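Local coordinates for glucose-6-phosphate isomerase (Chlamydia trachomatis D/UW-3/CX, PDB 6OTU), which catalyses the reversible isomerisation of glucose-6-phosphate to fructose-6-phosphate, at residues 209-214 with 243-248; 239-244 with 258-263. All coordinates share one frame; numbering follows the deposited sequence.

Interaction 1. Residues 209-214 with 243-248; sequences VSKSGT and VTSQGS. With G6Q (glucose-6-phosphate), chain E.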
ATOM      1  N   VAL A 209      23.385   1.025  -4.285  1.00 35.15           N
ATOM      2  CA  VAL A 209      23.303   0.716  -2.867  1.00 41.91           C
ATOM      3  C   VAL A 209      22.955  -0.761  -2.751  1.00 43.38           C
ATOM      4  O   VAL A 209      21.853  -1.181  -3.131  1.00 44.26           O
ATOM      5  CB  VAL A 209      22.267   1.597  -2.146  1.00 37.37           C
ATOM      6  CG1 VAL A 209      22.196   1.243  -0.671  1.00 33.10           C
ATOM      7  CG2 VAL A 209      22.588   3.082  -2.341  1.00 36.19           C
ATOM      8  N   SER A 210      23.889  -1.552  -2.232  1.00 41.54           N
ATOM      9  CA  SER A 210      23.644  -2.982  -2.045  1.00 40.51           C
ATOM     10  C   SER A 210      24.580  -3.468  -0.948  1.00 40.56           C
ATOM     11  O   SER A 210      25.798  -3.469  -1.146  1.00 42.85           O
ATOM     12  CB  SER A 210      23.875  -3.750  -3.343  1.00 37.92           C
ATOM     13  OG  SER A 210      24.121  -5.121  -3.086  1.00 42.40           O
ATOM     14  N   LYS A 211      24.014  -3.877   0.192  1.00 42.23           N
ATOM     15  CA  LYS A 211      24.828  -4.321   1.323  1.00 39.59           C
ATOM     16  C   LYS A 211      25.718  -5.494   0.926  1.00 34.72           C
ATOM     17  O   LYS A 211      26.949  -5.421   1.033  1.00 38.22           O
ATOM     18  CB  LYS A 211      23.927  -4.688   2.512  1.00 38.32           C
ATOM     19  CG  LYS A 211      24.670  -5.276   3.719  1.00 35.80           C
ATOM     20  CD  LYS A 211      23.785  -5.402   4.971  1.00 35.99           C
ATOM     21  CE  LYS A 211      24.451  -6.259   6.049  1.00 31.76           C
ATOM     22  NZ  LYS A 211      23.581  -6.482   7.235  1.00 35.71           N
ATOM     23  N   SER A 212      25.110  -6.580   0.433  1.00 34.11           N
ATOM     24  CA  SER A 212      25.891  -7.741   0.010  1.00 32.75           C
ATOM     25  C   SER A 212      26.829  -7.418  -1.141  1.00 36.59           C
ATOM     26  O   SER A 212      27.911  -8.009  -1.240  1.00 44.70           O
ATOM     27  CB  SER A 212      24.962  -8.876  -0.416  1.00 34.92           C
ATOM     28  OG  SER A 212      24.170  -8.495  -1.530  1.00 36.48           O
ATOM     29  N   GLY A 213      26.420  -6.521  -2.039  1.00 34.74           N
ATOM     30  CA  GLY A 213      27.096  -6.330  -3.306  1.00 33.56           C
ATOM     31  C   GLY A 213      26.795  -7.371  -4.362  1.00 41.21           C
ATOM     32  O   GLY A 213      27.463  -7.376  -5.402  1.00 41.39           O
ATOM     33  N   THR A 214      25.807  -8.256  -4.142  1.00 35.67           N
ATOM     34  CA  THR A 214      25.560  -9.361  -5.067  1.00 35.58           C
ATOM     35  C   THR A 214      24.087  -9.562  -5.451  1.00 33.69           C
ATOM     36  O   THR A 214      23.779 -10.512  -6.179  1.00 47.60           O
ATOM     37  CB  THR A 214      26.115 -10.665  -4.482  1.00 41.30           C
ATOM     38  OG1 THR A 214      25.598 -10.849  -3.160  1.00 47.71           O
ATOM     39  CG2 THR A 214      27.636 -10.615  -4.405  1.00 35.00           C
ATOM     40  N   VAL A 243      27.600   2.160  -2.266  1.00 33.02           N
ATOM     41  CA  VAL A 243      27.320   2.058  -0.843  1.00 32.69           C
ATOM     42  C   VAL A 243      27.132   0.572  -0.583  1.00 32.54           C
ATOM     43  O   VAL A 243      26.189  -0.031  -1.099  1.00 33.38           O
ATOM     44  CB  VAL A 243      26.077   2.860  -0.430  1.00 35.30           C
ATOM     45  CG1 VAL A 243      25.810   2.744   1.068  1.00 31.99           C
ATOM     46  CG2 VAL A 243      26.240   4.320  -0.821  1.00 39.64           C
ATOM     47  N   THR A 244      28.046  -0.029   0.176  1.00 34.86           N
ATOM     48  CA  THR A 244      28.044  -1.473   0.366  1.00 34.81           C
ATOM     49  C   THR A 244      28.750  -1.824   1.667  1.00 39.23           C
ATOM     50  O   THR A 244      29.427  -0.989   2.279  1.00 42.03           O
ATOM     51  CB  THR A 244      28.723  -2.207  -0.806  1.00 35.75           C
ATOM     52  OG1 THR A 244      28.619  -3.611  -0.585  1.00 42.92           O
ATOM     53  CG2 THR A 244      30.207  -1.861  -0.887  1.00 35.64           C
ATOM     54  N   SER A 245      28.573  -3.081   2.081  1.00 34.97           N
ATOM     55  CA  SER A 245      29.285  -3.627   3.228  1.00 37.57           C
ATOM     56  C   SER A 245      30.795  -3.580   3.005  1.00 38.89           C
ATOM     57  O   SER A 245      31.285  -3.745   1.885  1.00 41.58           O
ATOM     58  CB  SER A 245      28.843  -5.072   3.477  1.00 40.45           C
ATOM     59  OG  SER A 245      28.932  -5.390   4.856  1.00 51.97           O
ATOM     60  N   GLN A 246      31.543  -3.355   4.084  1.00 39.20           N
ATOM     61  CA  GLN A 246      32.994  -3.324   3.960  1.00 41.06           C
ATOM     62  C   GLN A 246      33.520  -4.697   3.553  1.00 35.39           C
ATOM     63  O   GLN A 246      33.083  -5.725   4.072  1.00 36.65           O
ATOM     64  CB  GLN A 246      33.636  -2.879   5.272  1.00 41.16           C
ATOM     65  CG  GLN A 246      35.080  -2.429   5.121  1.00 47.63           C
ATOM     66  CD  GLN A 246      35.439  -1.314   6.089  1.00 63.78           C
ATOM     67  OE1 GLN A 246      34.854  -1.200   7.166  1.00 64.48           O
ATOM     68  NE2 GLN A 246      36.403  -0.482   5.704  1.00 72.14           N
ATOM     69  N   GLY A 247      34.461  -4.713   2.611  1.00 36.00           N
ATOM     70  CA  GLY A 247      34.992  -5.968   2.103  1.00 37.39           C
ATOM     71  C   GLY A 247      34.075  -6.717   1.155  1.00 36.22           C
ATOM     72  O   GLY A 247      34.431  -7.817   0.715  1.00 52.89           O
ATOM     73  N   SER A 248      32.905  -6.161   0.842  1.00 35.52           N
ATOM     74  CA  SER A 248      31.999  -6.706  -0.152  1.00 46.14           C
ATOM     75  C   SER A 248      32.642  -6.749  -1.543  1.00 42.15           C
ATOM     76  O   SER A 248      33.608  -6.035  -1.816  1.00 36.37           O
ATOM     77  CB  SER A 248      30.720  -5.858  -0.174  1.00 34.49           C
ATOM     78  OG  SER A 248      30.162  -5.792  -1.465  1.00 46.63           O
TER
HETATM   79  C1  G6Q E 604      16.599  -6.106   4.428  1.00 50.79           C
HETATM   80  C2  G6Q E 604      16.463  -7.330   3.520  1.00 54.40           C
HETATM   81  C3  G6Q E 604      16.332  -6.988   2.040  1.00 43.73           C
HETATM   82  C4  G6Q E 604      17.618  -6.440   1.410  1.00 33.23           C
HETATM   83  C5  G6Q E 604      17.537  -6.449  -0.117  1.00 32.86           C
HETATM   84  C6  G6Q E 604      18.710  -5.749  -0.762  1.00 30.57           C
HETATM   85  O1  G6Q E 604      16.848  -6.258   5.578  1.00 45.79           O
HETATM   86  O2  G6Q E 604      17.557  -8.220   3.703  1.00 65.05           O
HETATM   87  O3  G6Q E 604      15.277  -6.041   1.853  1.00 43.87           O
HETATM   88  O4  G6Q E 604      17.851  -5.105   1.851  1.00 28.98           O
HETATM   89  O5  G6Q E 604      17.447  -7.804  -0.569  1.00 33.71           O
HETATM   90  O6  G6Q E 604      19.926  -6.386  -0.284  1.00 37.13           O
HETATM   91  P   G6Q E 604      21.361  -5.726  -0.628  1.00 39.08           P
HETATM   92  O1P G6Q E 604      21.384  -4.364   0.044  1.00 36.08           O
HETATM   93  O2P G6Q E 604      22.370  -6.696  -0.026  1.00 46.74           O
HETATM   94  O3P G6Q E 604      21.455  -5.636  -2.138  1.00 36.59           O

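Interaction 2. Residues 239-244 with 258-263; sequences HFVAVT and EVFHLW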
ATOM      1  N   HIS A 239      30.720   8.871 -12.632  1.00 45.40           N
ATOM      2  CA  HIS A 239      29.327   9.107 -12.262  1.00 47.62           C
ATOM      3  C   HIS A 239      28.741   8.083 -11.288  1.00 45.71           C
ATOM      4  O   HIS A 239      27.592   8.263 -10.852  1.00 47.93           O
ATOM      5  CB  HIS A 239      28.450   9.154 -13.520  1.00 37.65           C
ATOM      6  CG  HIS A 239      28.765  10.297 -14.431  1.00 47.45           C
ATOM      7  ND1 HIS A 239      28.083  11.493 -14.387  1.00 47.57           N
ATOM      8  CD2 HIS A 239      29.691  10.427 -15.413  1.00 50.77           C
ATOM      9  CE1 HIS A 239      28.572  12.310 -15.303  1.00 50.29           C
ATOM     10  NE2 HIS A 239      29.548  11.687 -15.940  1.00 51.26           N
ATOM     11  N   PHE A 240      29.478   7.027 -10.927  1.00 40.92           N
ATOM     12  CA  PHE A 240      28.934   5.938 -10.117  1.00 38.05           C
ATOM     13  C   PHE A 240      29.567   5.917  -8.731  1.00 41.83           C
ATOM     14  O   PHE A 240      30.797   5.926  -8.598  1.00 38.89           O
ATOM     15  CB  PHE A 240      29.121   4.593 -10.815  1.00 39.54           C
ATOM     16  CG  PHE A 240      28.234   4.429 -12.008  1.00 40.67           C
ATOM     17  CD1 PHE A 240      28.516   5.096 -13.193  1.00 37.05           C
ATOM     18  CD2 PHE A 240      27.096   3.647 -11.936  1.00 35.76           C
ATOM     19  CE1 PHE A 240      27.683   4.974 -14.287  1.00 39.18           C
ATOM     20  CE2 PHE A 240      26.259   3.507 -13.047  1.00 36.90           C
ATOM     21  CZ  PHE A 240      26.552   4.173 -14.212  1.00 36.59           C
ATOM     22  N   VAL A 241      28.713   5.900  -7.711  1.00 39.72           N
ATOM     23  CA  VAL A 241      29.101   5.818  -6.310  1.00 40.14           C
ATOM     24  C   VAL A 241      28.538   4.517  -5.758  1.00 44.08           C
ATOM     25  O   VAL A 241      27.418   4.124  -6.107  1.00 41.06           O
ATOM     26  CB  VAL A 241      28.579   7.041  -5.516  1.00 40.82           C
ATOM     27  CG1 VAL A 241      28.475   6.742  -4.017  1.00 34.14           C
ATOM     28  CG2 VAL A 241      29.471   8.255  -5.768  1.00 41.30           C
ATOM     29  N   ALA A 242      29.318   3.829  -4.924  1.00 45.26           N
ATOM     30  CA  ALA A 242      28.835   2.616  -4.281  1.00 43.44           C
ATOM     31  C   ALA A 242      28.627   2.830  -2.783  1.00 44.23           C
ATOM     32  O   ALA A 242      29.344   3.598  -2.127  1.00 39.48           O
ATOM     33  CB  ALA A 242      29.781   1.438  -4.518  1.00 34.43           C
ATOM     34  N   VAL A 243      27.600   2.160  -2.266  1.00 33.02           N
ATOM     35  CA  VAL A 243      27.320   2.058  -0.843  1.00 32.69           C
ATOM     36  C   VAL A 243      27.132   0.572  -0.583  1.00 32.54           C
ATOM     37  O   VAL A 243      26.189  -0.031  -1.099  1.00 33.38           O
ATOM     38  CB  VAL A 243      26.077   2.860  -0.430  1.00 35.30           C
ATOM     39  CG1 VAL A 243      25.810   2.744   1.068  1.00 31.99           C
ATOM     40  CG2 VAL A 243      26.240   4.320  -0.821  1.00 39.64           C
ATOM     41  N   THR A 244      28.046  -0.029   0.176  1.00 34.86           N
ATOM     42  CA  THR A 244      28.044  -1.473   0.366  1.00 34.81           C
ATOM     43  C   THR A 244      28.750  -1.824   1.667  1.00 39.23           C
ATOM     44  O   THR A 244      29.427  -0.989   2.279  1.00 42.03           O
ATOM     45  CB  THR A 244      28.723  -2.207  -0.806  1.00 35.75           C
ATOM     46  OG1 THR A 244      28.619  -3.611  -0.585  1.00 42.92           O
ATOM     47  CG2 THR A 244      30.207  -1.861  -0.887  1.00 35.64           C
ATOM     48  N   GLU A 258      33.389   7.001  -5.729  1.00 44.29           N
ATOM     49  CA  GLU A 258      33.551   6.942  -4.286  1.00 47.34           C
ATOM     50  C   GLU A 258      32.809   5.711  -3.795  1.00 45.66           C
ATOM     51  O   GLU A 258      31.921   5.185  -4.477  1.00 40.01           O
ATOM     52  CB  GLU A 258      33.036   8.218  -3.594  1.00 43.15           C
ATOM     53  CG  GLU A 258      33.310   8.329  -2.081  1.00 47.04           C
ATOM     54  CD  GLU A 258      34.775   8.155  -1.705  1.00 56.74           C
ATOM     55  OE1 GLU A 258      35.253   7.006  -1.664  1.00 58.23           O
ATOM     56  OE2 GLU A 258      35.455   9.166  -1.435  1.00 62.00           O
ATOM     57  N   VAL A 259      33.198   5.245  -2.611  1.00 42.01           N
ATOM     58  CA  VAL A 259      32.604   4.062  -2.004  1.00 45.21           C
ATOM     59  C   VAL A 259      32.354   4.369  -0.534  1.00 46.26           C
ATOM     60  O   VAL A 259      33.285   4.743   0.188  1.00 42.50           O
ATOM     61  CB  VAL A 259      33.502   2.818  -2.143  1.00 46.92           C
ATOM     62  CG1 VAL A 259      32.933   1.655  -1.312  1.00 35.39           C
ATOM     63  CG2 VAL A 259      33.687   2.434  -3.628  1.00 36.32           C
ATOM     64  N   PHE A 260      31.103   4.214  -0.091  1.00 44.50           N
ATOM     65  CA  PHE A 260      30.726   4.363   1.312  1.00 40.82           C
ATOM     66  C   PHE A 260      30.351   2.998   1.884  1.00 36.91           C
ATOM     67  O   PHE A 260      29.971   2.080   1.159  1.00 39.74           O
ATOM     68  CB  PHE A 260      29.567   5.367   1.479  1.00 35.64           C
ATOM     69  CG  PHE A 260      29.911   6.773   1.047  1.00 39.60           C
ATOM     70  CD1 PHE A 260      30.492   7.668   1.939  1.00 37.37           C
ATOM     71  CD2 PHE A 260      29.669   7.196  -0.266  1.00 37.94           C
ATOM     72  CE1 PHE A 260      30.813   8.972   1.536  1.00 37.91           C
ATOM     73  CE2 PHE A 260      29.990   8.486  -0.683  1.00 34.58           C
ATOM     74  CZ  PHE A 260      30.569   9.379   0.221  1.00 39.65           C
ATOM     75  N   HIS A 261      30.458   2.869   3.199  1.00 33.75           N
ATOM     76  CA  HIS A 261      30.301   1.583   3.862  1.00 35.25           C
ATOM     77  C   HIS A 261      29.180   1.607   4.892  1.00 35.35           C
ATOM     78  O   HIS A 261      28.975   2.606   5.593  1.00 33.09           O
ATOM     79  CB  HIS A 261      31.594   1.165   4.578  1.00 37.66           C
ATOM     80  CG  HIS A 261      32.798   1.149   3.699  1.00 43.55           C
ATOM     81  ND1 HIS A 261      33.951   1.835   4.010  1.00 51.19           N
ATOM     82  CD2 HIS A 261      33.036   0.526   2.521  1.00 48.75           C
ATOM     83  CE1 HIS A 261      34.848   1.638   3.062  1.00 50.19           C
ATOM     84  NE2 HIS A 261      34.317   0.849   2.145  1.00 48.57           N
ATOM     85  N   LEU A 262      28.470   0.491   4.972  1.00 33.51           N
ATOM     86  CA  LEU A 262      27.811   0.018   6.177  1.00 36.59           C
ATOM     87  C   LEU A 262      28.546  -1.258   6.599  1.00 32.83           C
ATOM     88  O   LEU A 262      29.627  -1.556   6.096  1.00 39.16           O
ATOM     89  CB  LEU A 262      26.312  -0.183   5.932  1.00 31.98           C
ATOM     90  CG  LEU A 262      25.860  -1.270   4.948  1.00 39.40           C
ATOM     91  CD1 LEU A 262      24.448  -1.728   5.314  1.00 34.50           C
ATOM     92  CD2 LEU A 262      25.913  -0.794   3.479  1.00 31.81           C
ATOM     93  N   TRP A 263      27.972  -2.016   7.529  1.00 39.83           N
ATOM     94  CA  TRP A 263      28.628  -3.211   8.060  1.00 42.78           C
ATOM     95  C   TRP A 263      27.595  -4.319   8.236  1.00 32.72           C
ATOM     96  O   TRP A 263      26.391  -4.107   8.061  1.00 33.56           O
ATOM     97  CB  TRP A 263      29.375  -2.880   9.369  1.00 40.36           C
ATOM     98  CG  TRP A 263      30.348  -1.767   9.112  1.00 39.79           C
ATOM     99  CD1 TRP A 263      31.649  -1.891   8.713  1.00 37.36           C
ATOM    100  CD2 TRP A 263      30.068  -0.361   9.129  1.00 33.68           C
ATOM    101  NE1 TRP A 263      32.199  -0.649   8.507  1.00 34.58           N
ATOM    102  CE2 TRP A 263      31.250   0.304   8.757  1.00 34.18           C
ATOM    103  CE3 TRP A 263      28.932   0.398   9.426  1.00 33.27           C
ATOM    104  CZ2 TRP A 263      31.330   1.691   8.684  1.00 35.08           C
ATOM    105  CZ3 TRP A 263      29.014   1.778   9.346  1.00 35.45           C
ATOM    106  CH2 TRP A 263      30.203   2.409   8.981  1.00 36.27           C
TER

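Interaction 1. Residues 209-214 with 243-248
The flat groups that Lys211 and Ser245 bring together are peptides rather than rings. The Lys211 carbonyl meets the backbone N of Ser245 in its own plane, on a lone pair, with 3.0 Å from Ser245 N to Lys211 O and a C=O...N angle of 127°. One step back, Ser210 N approaches Val243 O almost head-on, at 177° and also 3.0 Å. The Thr244 hydroxyl sits between these two bonds. With OG1 anti to the backbone N (chi1 -177°), it lies 2.9 Å from both Ser210 O and Lys211 O, either of which could take its one proton. Ser248 OG lies 2.8 Å from Thr244 OG1, close to Ser212 O as well, and accepts from Met250 N.

This is the serine-rich phosphate-binding loop that follows a parallel strand of the SIS fold. Lys211 N gives a 2.7 Å bond to O1P of glucose-6-phosphate, Ser212 uses both N and OG on O2P, and Ser210 OG bonds O3P at 2.9 Å; Thr215 and Ser160 also bond the ligand. Ser210 OG accepts from Gly213 N too, an ST motif that, with the phosphate bond, orients the hydroxyl, while the extended Lys211 side chain passes Ser245 CB and delivers NZ to the carbonyls of Asp264 and Ile266.

Where the loop leaves the sheet, Val209 CG2 lies 4.0 Å from Val243 CB, the two valines side by side on a face covered by helix 275-285. Strand 204-209 is flanked by 151-155 and 240-245, and its loop runs on into helix 216-231.

Interaction 2. Residues 239-244 with 258-263
Phe260 presents the edge of its ring to Val241, with Val241 CG1 near the ring plane and 4.0 Å from Phe260 CD2. The ring gets there because CG stands beside its own backbone N (chi1 -63°), which leans it back along the strand. The Val241 methyl thus sits against the ring's edge, and the CG2 methyl of Val243 against the CB at its base. On the reverse face the fit is smaller and simpler: Ala242 CB meets Val259 CG2 at 4.1 Å.

At the far end Leu262 curls over the neighbouring strand, setting Leu262 CD2 3.5 Å from Thr244 C. The edge of the His261 ring flanks that carbonyl too. Thr244 O receives Leu262 N at 3.2 Å from above the carbonyl plane, and the N-H...O angle of 147° makes this last rung the most bent of the four. The rungs before it are straighter, among them Phe260 N to Ala242 O at 2.8 Å. Glu258 folds back at chi2 to let OE1 take Val259 N on its anti lone pair, 2.9 Å away; the same oxygen makes salt bridges with Arg137 and Lys253, which would balance its charge.

The strand segments run parallel, only 15° apart, at the edge of the five-stranded parallel sheet of an SIS-type alpha/beta sandwich: 258-262 is its outermost strand within the chain, and 204-209 lies on the other side of 240-245. Helices 122-148 and 275-285 pack on the Val241, Val243 and Phe260 face, with Phe141 against Val241 and Met275 and Val279 against both Val243 and Phe260.

How the interactions relate
Following the chain, strand 204-209 ends in the phosphate-gripping loop, passes through helix 216-231 and returns as strand 240-245; interaction 1 closes this beta-alpha-beta connection. After strand 240-245 the chain makes a type II turn from Ser245 to Ser248 and a helix-free loop, then comes back as strand 258-262, where interaction 2 closes a shorter excursion. The two closures follow one another rather than nest, and overlap at Val243 and Thr244. Strand 240-245 is thus bonded along both edges, linking the phosphate loop to the sheet margin. Beyond the shared strand the contacts also touch directly: Lys211 CD packs 3.7 Å from Leu262 CD1, and Gln246 OE1 probably accepts from Trp263 NE1.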